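Local coordinates for protein UDP-D-quinovosamine 4-dehydrogenase (Vibrio fischeri, PDB 3NKL) that is probably a membrane-bound oxidoreductase and lyase acting on a nucleotide sugar, and is represented here by its Rossmann-like, CoA-binding-type domain, at residues L8-G13 with L71-A76. Numbering follows the deposited sequence.
Sequences LIYGAG and LAVPSA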
ATOM      1  N   LEU B   8       6.720   9.186  13.637  1.00 17.84           N
ATOM      2  CA  LEU B   8       6.253   7.889  13.198  1.00 19.72           C
ATOM      3  C   LEU B   8       5.725   8.035  11.779  1.00 24.52           C
ATOM      4  O   LEU B   8       5.201   9.097  11.405  1.00 18.40           O
ATOM      5  CB  LEU B   8       5.110   7.367  14.071  1.00 16.42           C
ATOM      6  CG  LEU B   8       5.374   7.228  15.573  1.00 26.46           C
ATOM      7  CD1 LEU B   8       4.081   6.847  16.275  1.00 21.07           C
ATOM      8  CD2 LEU B   8       6.450   6.172  15.805  1.00 25.23           C
ATOM      9  N   ILE B   9       5.842   6.963  11.004  1.00 16.34           N
ATOM     10  CA  ILE B   9       5.232   6.929   9.670  1.00 14.28           C
ATOM     11  C   ILE B   9       4.068   5.964   9.713  1.00 19.22           C
ATOM     12  O   ILE B   9       4.235   4.788  10.054  1.00 20.91           O
ATOM     13  CB  ILE B   9       6.222   6.462   8.592  1.00 16.88           C
ATOM     14  CG1 ILE B   9       7.356   7.486   8.451  1.00 19.60           C
ATOM     15  CG2 ILE B   9       5.484   6.191   7.249  1.00 14.34           C
ATOM     16  CD1 ILE B   9       8.435   7.071   7.472  1.00 20.79           C
ATOM     17  N   TYR B  10       2.875   6.472   9.404  1.00 13.37           N
ATOM     18  CA  TYR B  10       1.688   5.640   9.376  1.00 14.74           C
ATOM     19  C   TYR B  10       1.596   5.087   7.957  1.00 15.26           C
ATOM     20  O   TYR B  10       1.374   5.840   7.019  1.00 17.88           O
ATOM     21  CB  TYR B  10       0.449   6.485   9.695  1.00 17.93           C
ATOM     22  CG  TYR B  10      -0.697   5.735  10.331  1.00 16.66           C
ATOM     23  CD1 TYR B  10      -1.377   4.729   9.641  1.00 22.43           C
ATOM     24  CD2 TYR B  10      -1.105   6.031  11.628  1.00 17.10           C
ATOM     25  CE1 TYR B  10      -2.429   4.043  10.222  1.00 24.87           C
ATOM     26  CE2 TYR B  10      -2.167   5.352  12.216  1.00 19.94           C
ATOM     27  CZ  TYR B  10      -2.809   4.361  11.519  1.00 25.15           C
ATOM     28  OH  TYR B  10      -3.852   3.706  12.122  1.00 25.76           O
ATOM     29  N   GLY B  11       1.772   3.773   7.817  1.00 16.17           N
ATOM     30  CA  GLY B  11       1.703   3.090   6.529  1.00 19.52           C
ATOM     31  C   GLY B  11       3.041   2.409   6.291  1.00 22.05           C
ATOM     32  O   GLY B  11       4.032   3.082   6.014  1.00 20.29           O
ATOM     33  N   ALA B  12       3.072   1.084   6.420  1.00 20.08           N
ATOM     34  CA  ALA B  12       4.302   0.322   6.212  1.00 23.07           C
ATOM     35  C   ALA B  12       4.283  -0.485   4.914  1.00 27.27           C
ATOM     36  O   ALA B  12       4.860  -1.576   4.839  1.00 28.27           O
ATOM     37  CB  ALA B  12       4.586  -0.598   7.414  1.00 27.58           C
ATOM     38  N   GLY B  13       3.629   0.060   3.893  1.00 19.21           N
ATOM     39  CA  GLY B  13       3.623  -0.563   2.576  1.00 17.02           C
ATOM     40  C   GLY B  13       4.714   0.093   1.754  1.00 22.04           C
ATOM     41  O   GLY B  13       5.552   0.817   2.293  1.00 22.90           O
ATOM     42  N   LEU B  71       1.679  10.623   7.323  1.00 16.98           N
ATOM     43  CA  LEU B  71       0.798   9.619   6.719  1.00 15.52           C
ATOM     44  C   LEU B  71       1.322   9.203   5.355  1.00 20.22           C
ATOM     45  O   LEU B  71       1.534  10.046   4.488  1.00 16.49           O
ATOM     46  CB  LEU B  71      -0.613  10.164   6.548  1.00 10.24           C
ATOM     47  CG  LEU B  71      -1.311  10.622   7.831  1.00 19.73           C
ATOM     48  CD1 LEU B  71      -2.719  11.060   7.503  1.00 17.59           C
ATOM     49  CD2 LEU B  71      -1.344   9.506   8.859  1.00 18.43           C
ATOM     50  N   ALA B  72       1.533   7.906   5.178  1.00 12.24           N
ATOM     51  CA  ALA B  72       1.934   7.362   3.897  1.00 17.88           C
ATOM     52  C   ALA B  72       0.968   6.220   3.570  1.00 17.74           C
ATOM     53  O   ALA B  72       1.372   5.058   3.445  1.00 17.35           O
ATOM     54  CB  ALA B  72       3.387   6.869   3.952  1.00 19.05           C
ATOM     55  N   VAL B  73      -0.316   6.571   3.464  1.00 16.21           N
ATOM     56  CA  VAL B  73      -1.369   5.611   3.142  1.00 14.52           C
ATOM     57  C   VAL B  73      -2.220   6.089   1.964  1.00 13.41           C
ATOM     58  O   VAL B  73      -3.432   6.266   2.090  1.00 14.01           O
ATOM     59  CB  VAL B  73      -2.288   5.352   4.348  1.00 19.64           C
ATOM     60  CG1 VAL B  73      -1.567   4.472   5.377  1.00 21.85           C
ATOM     61  CG2 VAL B  73      -2.768   6.682   4.973  1.00 18.75           C
ATOM     62  N   PRO B  74      -1.580   6.285   0.808  1.00 16.74           N
ATOM     63  CA  PRO B  74      -2.294   6.754  -0.389  1.00 15.86           C
ATOM     64  C   PRO B  74      -3.381   5.751  -0.839  1.00 17.74           C
ATOM     65  O   PRO B  74      -4.309   6.126  -1.559  1.00 19.72           O
ATOM     66  CB  PRO B  74      -1.180   6.871  -1.445  1.00 16.13           C
ATOM     67  CG  PRO B  74      -0.077   5.962  -0.961  1.00 16.14           C
ATOM     68  CD  PRO B  74      -0.134   6.119   0.567  1.00 14.47           C
ATOM     69  N   SER B  75      -3.312   4.501  -0.388  1.00 12.79           N
ATOM     70  CA  SER B  75      -4.344   3.550  -0.835  1.00 15.53           C
ATOM     71  C   SER B  75      -5.540   3.479   0.110  1.00 13.39           C
ATOM     72  O   SER B  75      -6.451   2.690  -0.098  1.00 19.53           O
ATOM     73  CB  SER B  75      -3.771   2.143  -1.069  1.00 17.27           C
ATOM     74  OG  SER B  75      -3.416   1.537   0.162  1.00 20.90           O
ATOM     75  N   ALA B  76      -5.529   4.280   1.166  1.00 15.16           N
ATOM     76  CA  ALA B  76      -6.653   4.289   2.088  1.00 17.03           C
ATOM     77  C   ALA B  76      -7.789   5.081   1.448  1.00 14.45           C
ATOM     78  O   ALA B  76      -7.549   6.107   0.810  1.00 15.56           O
ATOM     79  CB  ALA B  76      -6.217   4.949   3.437  1.00 18.85           C
TER
HETATM   80  O   HOH W   1       2.649   2.610   3.003  1.00 19.98           O
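Tyr10 and Leu71 are bridge partners at the carboxyl ends of two parallel strands, 5-10 and 68-71, their CA atoms 4.9 Å apart in a parallel beta bridge. The direct polar link follows one residue later: Ala72 N donates to Tyr10 O at 2.8 Å, with an N-H...O angle of 164°, a nearly straight bond. Beyond it the backbones diverge, and a water takes over, accepting from Gly13 N at 2.9 Å and donating to Ala72 O at 2.8 Å. Gly13 sits at the N-cap of helix 14-25.

Apolar contacts lie on both faces of the sheet. On one, the side chains of Tyr10 and Leu71 run side by side, Leu71 CD2 meeting Tyr10 CB at 3.6 Å; both also pack on Ile84 of helix 78-89. The phenol reaches past this contact to Asp37, which its OH hydrogen-bonds. On the other, Ile9 CG2 touches Ala72 CB at 4.0 Å, while Ile9 also packs on Leu19 of helix 14-25.

Gly11 CA lies 3.7 Å from both Ala72 O and Val73 CG1, with no side chain between the two backbones; its positive phi, 121°, is one glycine readily adopts. A glycerol near Val73 probably comes from the crystallisation liquor. Gly11 and Gly13 match a GxGxxG pattern, consistent with the strand-turn-helix of a Rossmann-type fold. The direct bond thus ties the end of strand 5-10 to the start of the 72-76 loop, and the water extends that link to the helix N-cap where the central strands part, the usual place for a nucleotide site in such folds.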